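Local coordinates for protein putative polyketide synthase (Brevibacillus brevis, PDB 5HU7) that probably catalyses the dehydration of beta-hydroxyacyl intermediates during polyketide assembly, as the dehydratase domain of a trans-acyltransferase polyketide synthase, at residues A[142-145]-A[146-149]; A[183-186]-A[187-190]; A[30-33]-A[34-38]; A[58-61]-A[62-66]. One frame throughout, in Å; residues are numbered along the deposited sequence.

Interaction 1. Residues A[142-145]-A[146-149]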
loop_
_atom_site.group_PDB
_atom_site.type_symbol
_atom_site.label_atom_id
_atom_site.label_comp_id
_atom_site.label_asym_id
_atom_site.label_seq_id
_atom_site.Cartn_x
_atom_site.Cartn_y
_atom_site.Cartn_z
ATOM N N THR A 142 -28.873 18.782 12.213
ATOM C CA THR A 142 -28.393 19.768 13.177
ATOM C C THR A 142 -29.078 19.599 14.512
ATOM O O THR A 142 -30.131 18.969 14.618
ATOM C CB THR A 142 -28.688 21.187 12.674
ATOM O OG1 THR A 142 -30.099 21.311 12.563
ATOM C CG2 THR A 142 -28.050 21.488 11.333
ATOM N N LEU A 143 -28.496 20.214 15.523
ATOM C CA LEU A 143 -29.040 20.249 16.879
ATOM C C LEU A 143 -29.254 21.687 17.229
ATOM O O LEU A 143 -28.457 22.533 16.840
ATOM C CB LEU A 143 -28.041 19.643 17.876
ATOM C CG LEU A 143 -27.707 18.167 17.696
ATOM C CD1 LEU A 143 -26.811 17.690 18.809
ATOM C CD2 LEU A 143 -28.978 17.303 17.669
ATOM N N ASP A 144 -30.341 21.970 17.938
ATOM C CA ASP A 144 -30.641 23.300 18.442
ATOM C C ASP A 144 -30.036 23.258 19.862
ATOM O O ASP A 144 -30.676 22.779 20.798
ATOM C CB ASP A 144 -32.163 23.532 18.436
ATOM C CG ASP A 144 -32.621 24.935 18.831
ATOM O OD1 ASP A 144 -31.753 25.794 19.101
ATOM O OD2 ASP A 144 -33.846 25.180 18.825
ATOM N N LEU A 145 -28.765 23.653 19.987
ATOM C CA LEU A 145 -28.033 23.568 21.267
ATOM C C LEU A 145 -28.646 24.422 22.366
ATOM O O LEU A 145 -28.942 23.871 23.425
ATOM C CB LEU A 145 -26.524 23.863 21.103
ATOM C CG LEU A 145 -25.760 22.903 20.198
ATOM C CD1 LEU A 145 -24.354 23.415 19.950
ATOM C CD2 LEU A 145 -25.745 21.512 20.769
ATOM N N PRO A 146 -28.947 25.716 22.133
ATOM C CA PRO A 146 -29.601 26.527 23.188
ATOM C C PRO A 146 -30.906 25.930 23.723
ATOM O O PRO A 146 -31.121 25.913 24.933
ATOM C CB PRO A 146 -29.860 27.863 22.492
ATOM C CG PRO A 146 -28.873 27.944 21.429
ATOM C CD PRO A 146 -28.692 26.532 20.926
ATOM N N ALA A 147 -31.756 25.414 22.842
ATOM C CA ALA A 147 -33.003 24.765 23.257
ATOM C C ALA A 147 -32.726 23.517 24.104
ATOM O O ALA A 147 -33.374 23.335 25.131
ATOM C CB ALA A 147 -33.828 24.380 22.044
ATOM N N LEU A 148 -31.755 22.672 23.700
ATOM C CA LEU A 148 -31.409 21.444 24.448
ATOM C C LEU A 148 -30.891 21.781 25.819
ATOM O O LEU A 148 -31.252 21.130 26.795
ATOM C CB LEU A 148 -30.388 20.578 23.680
ATOM C CG LEU A 148 -30.939 19.890 22.425
ATOM C CD1 LEU A 148 -29.796 19.399 21.525
ATOM C CD2 LEU A 148 -31.840 18.699 22.778
ATOM N N GLN A 149 -30.079 22.832 25.895
ATOM C CA GLN A 149 -29.505 23.316 27.140
ATOM C C GLN A 149 -30.564 23.908 28.084
ATOM O O GLN A 149 -30.486 23.684 29.284
ATOM C CB GLN A 149 -28.438 24.369 26.848
ATOM C CG GLN A 149 -27.211 23.807 26.139
ATOM C CD GLN A 149 -26.283 24.900 25.671
ATOM O OE1 GLN A 149 -26.513 26.094 25.878
ATOM N NE2 GLN A 149 -25.205 24.514 25.034
#

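Interaction 2. Residues A[183-186]-A[187-190]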
loop_
_atom_site.group_PDB
_atom_site.type_symbol
_atom_site.label_atom_id
_atom_site.label_comp_id
_atom_site.label_asym_id
_atom_site.label_seq_id
_atom_site.Cartn_x
_atom_site.Cartn_y
_atom_site.Cartn_z
ATOM N N TYR A 183 -25.060 18.558 30.540
ATOM C CA TYR A 183 -26.451 19.022 30.625
ATOM C C TYR A 183 -27.369 17.799 30.647
ATOM O O TYR A 183 -27.433 17.090 29.666
ATOM C CB TYR A 183 -26.783 19.848 29.394
ATOM C CG TYR A 183 -26.035 21.155 29.290
ATOM C CD1 TYR A 183 -24.830 21.236 28.614
ATOM C CD2 TYR A 183 -26.611 22.340 29.718
ATOM C CE1 TYR A 183 -24.174 22.445 28.444
ATOM C CE2 TYR A 183 -25.977 23.561 29.533
ATOM C CZ TYR A 183 -24.744 23.608 28.912
ATOM O OH TYR A 183 -24.103 24.806 28.722
ATOM N N ARG A 184 -28.094 17.571 31.735
ATOM C CA ARG A 184 -28.986 16.429 31.821
ATOM C C ARG A 184 -30.409 16.844 31.680
ATOM O O ARG A 184 -30.890 17.748 32.357
ATOM C CB ARG A 184 -28.876 15.649 33.144
ATOM C CG ARG A 184 -29.742 14.353 33.085
ATOM C CD ARG A 184 -29.808 13.501 34.326
ATOM N NE ARG A 184 -30.316 14.238 35.487
ATOM C CZ ARG A 184 -31.604 14.499 35.730
ATOM N NH1 ARG A 184 -32.552 14.106 34.881
ATOM N NH2 ARG A 184 -31.951 15.175 36.823
ATOM N N ALA A 185 -31.122 16.055 30.930
ATOM C CA ALA A 185 -32.542 16.238 30.795
ATOM C C ALA A 185 -33.152 14.860 30.869
ATOM O O ALA A 185 -32.443 13.861 30.700
ATOM C CB ALA A 185 -32.841 16.849 29.443
ATOM N N PRO A 186 -34.474 14.759 31.042
ATOM C CA PRO A 186 -35.111 13.438 30.997
ATOM C C PRO A 186 -34.977 12.865 29.581
ATOM O O PRO A 186 -35.317 13.545 28.614
ATOM C CB PRO A 186 -36.569 13.751 31.373
ATOM C CG PRO A 186 -36.500 15.082 32.043
ATOM C CD PRO A 186 -35.483 15.810 31.257
ATOM N N GLY A 187 -34.360 11.688 29.465
ATOM C CA GLY A 187 -34.132 11.035 28.174
ATOM C C GLY A 187 -32.855 11.386 27.425
ATOM O O GLY A 187 -32.581 10.753 26.391
ATOM N N HIS A 188 -32.056 12.382 27.901
ATOM C CA HIS A 188 -30.797 12.714 27.220
ATOM C C HIS A 188 -29.749 13.382 28.096
ATOM O O HIS A 188 -30.061 13.975 29.118
ATOM C CB HIS A 188 -31.034 13.587 25.952
ATOM C CG HIS A 188 -31.345 15.040 26.186
ATOM N ND1 HIS A 188 -30.366 15.948 26.603
ATOM C CD2 HIS A 188 -32.483 15.725 25.953
ATOM C CE1 HIS A 188 -30.966 17.126 26.692
ATOM N NE2 HIS A 188 -32.233 17.049 26.290
ATOM N N VAL A 189 -28.496 13.307 27.634
ATOM C CA VAL A 189 -27.373 14.008 28.221
ATOM C C VAL A 189 -26.683 14.721 27.080
ATOM O O VAL A 189 -26.526 14.137 26.014
ATOM C CB VAL A 189 -26.403 13.138 29.066
ATOM C CG1 VAL A 189 -27.112 12.576 30.276
ATOM C CG2 VAL A 189 -25.787 12.011 28.257
ATOM N N LEU A 190 -26.386 16.018 27.252
ATOM C CA LEU A 190 -25.665 16.798 26.246
ATOM C C LEU A 190 -24.331 17.104 26.890
ATOM O O LEU A 190 -24.275 17.817 27.894
ATOM C CB LEU A 190 -26.406 18.075 25.827
ATOM C CG LEU A 190 -25.636 18.989 24.884
ATOM C CD1 LEU A 190 -25.590 18.402 23.480
ATOM C CD2 LEU A 190 -26.236 20.413 24.890
#

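Interaction 3. Residues A[30-33]-A[34-38]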
loop_
_atom_site.group_PDB
_atom_site.type_symbol
_atom_site.label_atom_id
_atom_site.label_comp_id
_atom_site.label_asym_id
_atom_site.label_seq_id
_atom_site.Cartn_x
_atom_site.Cartn_y
_atom_site.Cartn_z
ATOM N N SER A 30 -1.215 -3.225 9.697
ATOM C CA SER A 30 -0.603 -2.366 10.712
ATOM C C SER A 30 -0.014 -3.239 11.795
ATOM O O SER A 30 -0.554 -4.303 12.086
ATOM C CB SER A 30 -1.652 -1.450 11.316
ATOM O OG SER A 30 -2.255 -0.686 10.293
ATOM N N SER A 31 1.086 -2.798 12.400
ATOM C CA SER A 31 1.731 -3.506 13.515
ATOM C C SER A 31 1.676 -2.584 14.712
ATOM O O SER A 31 2.148 -1.460 14.615
ATOM C CB SER A 31 3.160 -3.911 13.157
ATOM O OG SER A 31 3.172 -4.859 12.104
ATOM N N PHE A 32 1.041 -3.023 15.801
ATOM C CA PHE A 32 0.845 -2.201 17.002
ATOM C C PHE A 32 1.566 -2.757 18.200
ATOM O O PHE A 32 1.563 -3.968 18.420
ATOM C CB PHE A 32 -0.646 -2.082 17.350
ATOM C CG PHE A 32 -1.498 -1.438 16.282
ATOM C CD1 PHE A 32 -1.273 -0.128 15.885
ATOM C CD2 PHE A 32 -2.569 -2.115 15.727
ATOM C CE1 PHE A 32 -2.082 0.473 14.921
ATOM C CE2 PHE A 32 -3.355 -1.521 14.750
ATOM C CZ PHE A 32 -3.108 -0.230 14.355
ATOM N N THR A 33 2.202 -1.856 18.955
ATOM C CA THR A 33 2.944 -2.127 20.177
ATOM C C THR A 33 2.137 -1.757 21.428
ATOM O O THR A 33 2.454 -2.252 22.482
ATOM C CB THR A 33 4.268 -1.309 20.208
ATOM O OG1 THR A 33 4.002 0.100 20.354
ATOM C CG2 THR A 33 5.155 -1.578 19.010
ATOM N N GLY A 34 1.163 -0.856 21.319
ATOM C CA GLY A 34 0.423 -0.350 22.464
ATOM C C GLY A 34 0.831 1.077 22.771
ATOM O O GLY A 34 0.183 1.731 23.582
ATOM N N GLN A 35 1.904 1.585 22.132
ATOM C CA GLN A 35 2.375 2.951 22.326
ATOM C C GLN A 35 1.829 3.925 21.277
ATOM O O GLN A 35 2.059 5.123 21.418
ATOM C CB GLN A 35 3.919 2.983 22.276
ATOM C CG GLN A 35 4.617 2.208 23.394
ATOM C CD GLN A 35 4.297 2.786 24.751
ATOM O OE1 GLN A 35 3.524 2.208 25.520
ATOM N NE2 GLN A 35 4.832 3.974 25.053
ATOM N N GLU A 36 1.088 3.455 20.261
ATOM C CA GLU A 36 0.599 4.348 19.213
ATOM C C GLU A 36 -0.513 5.320 19.709
ATOM O O GLU A 36 -0.876 5.299 20.881
ATOM C CB GLU A 36 0.174 3.552 17.975
ATOM C CG GLU A 36 1.324 2.814 17.303
ATOM C CD GLU A 36 1.706 1.462 17.868
ATOM O OE1 GLU A 36 0.998 0.956 18.770
ATOM O OE2 GLU A 36 2.726 0.901 17.403
ATOM N N LEU A 37 -0.944 6.236 18.828
ATOM C CA LEU A 37 -1.914 7.315 19.071
ATOM C C LEU A 37 -3.237 6.918 19.764
ATOM O O LEU A 37 -3.583 7.476 20.814
ATOM C CB LEU A 37 -2.227 7.999 17.720
ATOM C CG LEU A 37 -3.061 9.268 17.745
ATOM C CD1 LEU A 37 -2.466 10.315 18.707
ATOM C CD2 LEU A 37 -3.163 9.836 16.357
ATOM N N PHE A 38 -3.968 5.977 19.180
ATOM C CA PHE A 38 -5.257 5.548 19.746
ATOM C C PHE A 38 -5.034 4.611 20.930
ATOM O O PHE A 38 -5.854 4.564 21.840
ATOM C CB PHE A 38 -6.129 4.875 18.679
ATOM C CG PHE A 38 -6.660 5.870 17.675
ATOM C CD1 PHE A 38 -5.822 6.441 16.723
ATOM C CD2 PHE A 38 -7.992 6.274 17.708
ATOM C CE1 PHE A 38 -6.304 7.377 15.822
ATOM C CE2 PHE A 38 -8.468 7.222 16.810
ATOM C CZ PHE A 38 -7.624 7.762 15.870
#

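Interaction 4. Residues A[58-61]-A[62-66]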
loop_
_atom_site.group_PDB
_atom_site.type_symbol
_atom_site.label_atom_id
_atom_site.label_comp_id
_atom_site.label_asym_id
_atom_site.label_seq_id
_atom_site.Cartn_x
_atom_site.Cartn_y
_atom_site.Cartn_z
ATOM N N MET A 58 -10.228 2.792 11.905
ATOM C CA MET A 58 -9.409 1.918 11.050
ATOM C C MET A 58 -10.203 1.456 9.816
ATOM O O MET A 58 -9.717 1.545 8.703
ATOM C CB MET A 58 -8.891 0.700 11.831
ATOM C CG MET A 58 -7.734 0.014 11.158
ATOM S SD MET A 58 -7.248 -1.594 11.846
ATOM C CE MET A 58 -6.774 -1.171 13.343
ATOM N N ALA A 59 -11.426 0.979 10.024
ATOM C CA ALA A 59 -12.321 0.534 8.951
ATOM C C ALA A 59 -12.650 1.657 7.972
ATOM O O ALA A 59 -12.667 1.434 6.760
ATOM C CB ALA A 59 -13.600 0.013 9.559
ATOM N N ARG A 60 -12.886 2.861 8.494
ATOM C CA ARG A 60 -13.191 4.037 7.686
ATOM C C ARG A 60 -11.992 4.446 6.851
ATOM O O ARG A 60 -12.148 4.815 5.698
ATOM C CB ARG A 60 -13.577 5.187 8.627
ATOM C CG ARG A 60 -14.017 6.453 7.925
ATOM C CD ARG A 60 -13.777 7.631 8.808
ATOM N NE ARG A 60 -12.342 7.864 9.056
ATOM C CZ ARG A 60 -11.497 8.483 8.232
ATOM N NH1 ARG A 60 -11.921 8.949 7.060
ATOM N NH2 ARG A 60 -10.224 8.648 8.576
ATOM N N ALA A 61 -10.813 4.455 7.461
ATOM C CA ALA A 61 -9.575 4.799 6.778
ATOM C C ALA A 61 -9.304 3.826 5.599
ATOM O O ALA A 61 -9.005 4.285 4.516
ATOM C CB ALA A 61 -8.425 4.780 7.770
ATOM N N ALA A 62 -9.529 2.506 5.787
ATOM C CA ALA A 62 -9.351 1.473 4.742
ATOM C C ALA A 62 -10.274 1.680 3.576
ATOM O O ALA A 62 -9.847 1.605 2.431
ATOM C CB ALA A 62 -9.570 0.089 5.330
ATOM N N VAL A 63 -11.542 1.882 3.866
ATOM C CA VAL A 63 -12.569 2.135 2.845
ATOM C C VAL A 63 -12.252 3.395 2.011
ATOM O O VAL A 63 -12.332 3.348 0.793
ATOM C CB VAL A 63 -13.932 2.190 3.550
ATOM C CG1 VAL A 63 -14.968 2.928 2.734
ATOM C CG2 VAL A 63 -14.398 0.774 3.861
ATOM N N LYS A 64 -11.869 4.492 2.662
ATOM C CA LYS A 64 -11.497 5.715 1.951
ATOM C C LYS A 64 -10.252 5.463 1.070
ATOM O O LYS A 64 -10.220 5.951 -0.056
ATOM C CB LYS A 64 -11.256 6.874 2.944
ATOM C CG LYS A 64 -11.305 8.246 2.298
ATOM C CD LYS A 64 -10.908 9.363 3.271
ATOM C CE LYS A 64 -10.891 10.730 2.617
ATOM N NZ LYS A 64 -9.860 10.843 1.544
ATOM N N GLN A 65 -9.253 4.682 1.556
ATOM C CA GLN A 65 -8.067 4.324 0.742
ATOM C C GLN A 65 -8.479 3.488 -0.469
ATOM O O GLN A 65 -8.025 3.755 -1.556
ATOM C CB GLN A 65 -7.019 3.535 1.564
ATOM C CG GLN A 65 -6.229 4.390 2.526
ATOM C CD GLN A 65 -5.295 5.342 1.837
ATOM O OE1 GLN A 65 -4.613 4.993 0.873
ATOM N NE2 GLN A 65 -5.200 6.564 2.342
ATOM N N ALA A 66 -9.343 2.494 -0.261
ATOM C CA ALA A 66 -9.933 1.649 -1.300
ATOM C C ALA A 66 -11.080 2.412 -2.061
ATOM O O ALA A 66 -12.250 2.106 -1.858
ATOM C CB ALA A 66 -10.502 0.393 -0.639
#

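Interaction 1. Residues A[142-145]-A[146-149]
Gln-149 runs back along the first turn of helix 145-150, over the carbonyl of Leu-145, the residue four places earlier. Its CB lies 3.5 Å from Leu-145 O, and CG comes closer still, 3.2 Å from the same oxygen. With CG beside its own backbone N (chi1 -67°) and the chain extended beyond it, the side chain passes this carbonyl instead of swinging off the helix. The amide carbon is still near the oxygen, but at the tip OE1 and NE2 both stand 4.1 Å from Leu-145 O, too far for a hydrogen bond. Beneath the side chain, Gln-149 N donates to Leu-145 O (2.9 Å). Leu-148 N likewise donates to Asp-144 O at 3.1 Å, and Asp-144 occupies the N-cap position.

The Asp-144 carboxylate spreads over the start of the helix, nearest to carbon atoms: OD2 lies 3.3 Å from Ala-147 CB, while OD1 lies 3.6 Å from Pro-146 CD. Further along, Leu-148 CD1 meets Leu-143 CB at 4.1 Å, and Leu-145 points to Tyr-258, Cys-281 and Leu-190 of the strands that the helix covers. Were Gln-149 cut back to an alanine, a gap would probably open beyond CB, with the Leu-145 carbonyl uncovered and Tyr-258 and Leu-190 short of a packing partner. The chemistry is thus divided: leucines and the glutamine methylenes seal the helix to the sheet, while a carboxylate sits at the outer N-terminal end, where its negative charge would suit the helix dipole.

Interaction 2. Residues A[183-186]-A[187-190]
Tyr-183 and Leu-190 form a hydrogen-bonded pair two residues in from the turn of a tight beta hairpin, whose strands 179-185 and 188-193 are joined by a type II turn from Ala-185 to His-188. Two backbone bonds tie this pair: Leu-190 N gives to Tyr-183 O at 2.8 Å, and Tyr-183 N gives to Leu-190 O at 2.9 Å. The turn is closed by a second hydrogen-bonded pair. Ala-185 N donates to His-188 O (3.0 Å), while His-188 N reaches Ala-185 O from above its carbonyl plane, 55° out of it, at 3.2 Å. Gly-187 fits the third turn position, where a CB would strike Pro-186 O.

Between these pairs, Arg-184 and Val-189 turn their backbone groups outward, to Ser-153 and Glu-154 and to Ile-261 respectively; Arg-184 NE has a weak hydrogen bond to Tyr-222 OH. His-188 is less well served, its buried NE2 having no partner in the model. A chi1 of 76° sets CG between the backbone N and the carbonyl carbon and brings the imidazole over Ala-185. A serine at His-188 would probably leave the Ala-185 methyl without its aromatic cover and open a gap towards Leu-148. Ala-185 CB makes a CH-pi contact 3.5 Å from the His-188 ring centroid, displaced towards CE1 and NE2.

Interaction 3. Residues A[30-33]-A[34-38]
Thr-33 and Glu-36 hold together the bend that follows strand 26-32, chiefly through hydrogen bonds to one carboxylate. Glu-36 OE1 accepts from two successive amides: Thr-33 N, 3.1 Å away on its syn lone pair, and Gly-34 N, also at 3.1 Å. OE2 receives weak bonds from Thr-33 N and from Thr-33 OG1. The Glu-36 chain, bent at chi2 (84°), folds its carboxylate back over these donors. Thr-33 OG1 has a second task as acceptor from Gln-35 N (3.1 Å), which makes an ST turn.

The van der Waals contact is slighter. The Glu-36 carboxylate carbon lies at the edge of the Phe-32 ring, in its plane, with OE1 3.8 Å from Phe-32 CD1 and the two planes 72° apart. Gly-34 supplies the backbone bend, since a CB there would run into Thr-33 O.

Outside the turn, Gln-35 OE1 is bonded to Asn-45 ND2. Strand 26-32 pairs with strand 95-105, to which Ser-30 and Phe-32 bond through their backbones. The Phe-32 ring packs on Val-95 and Val-97 of that strand and on Met-58 of helix 52-65, so the turn ends a strand whose last residue packs on this helix.

Interaction 4. Residues A[58-61]-A[62-66]
Ala-62, Val-63, Lys-64 and Gln-65 each donate a backbone N-H to the carbonyl four residues back, on Met-58, Ala-59, Arg-60 and Ala-61, at 3.0 to 3.1 Å between N and O. These bonds make the last turns of helix 52-65, probably the central helix that the curved sheet wraps in a hotdog fold.

The tight side is built of small groups. Val-63 CG2 sits 3.4 Å from Ala-59 O, and Ala-62 CB lies 3.7 Å from both Met-58 O and Ala-59 O. Around this face are Val-99 and Ile-101 of strand 95-105, Tyr-28, and Val-132 and Phe-134 of strand 125-135.

The solvent side belongs to Lys-64 and Gln-65, whose CG lies 3.4 Å from Ala-61 O. The Lys-64 chain is extended until chi4 (-64°), and its CD comes within 3.9 Å of Arg-60 NH1. Arg-60 itself is buried, packing on His-13 and Val-207, and its NH2 forms a salt bridge with Glu-57 OE2.

The sheet side is thus alanine, valine and methionine, while the charged ends lie elsewhere, Arg-60 NH1 and Lys-64 NZ 6.2 Å apart, and the Glu-57 carboxylate would offset the charge of Arg-60.

Interactions 1 and 2 belong together: helix 145-150, entered through 142-149, covers one face of the hairpin of 183-190, where Gln-149 CG meets Tyr-183 CE2 at 3.6 Å and Leu-148 CD2 approaches His-188 NE2. Interactions 3 and 4 form a second pair, probably in the other hotdog-like half of the chain, joined by Phe-32 CE2 against Met-58 CE at 3.7 Å; the centres of interactions 1 and 3 are about 37 Å apart. Interaction 4 is buried and interaction 1 lies at the surface, with 2 and 3 between. Their bonding follows secondary structure rather than burial: backbone bonds organise 1, 2 and 4, whereas 3, the turn that ends strand 26-32, depends on side-chain acceptors.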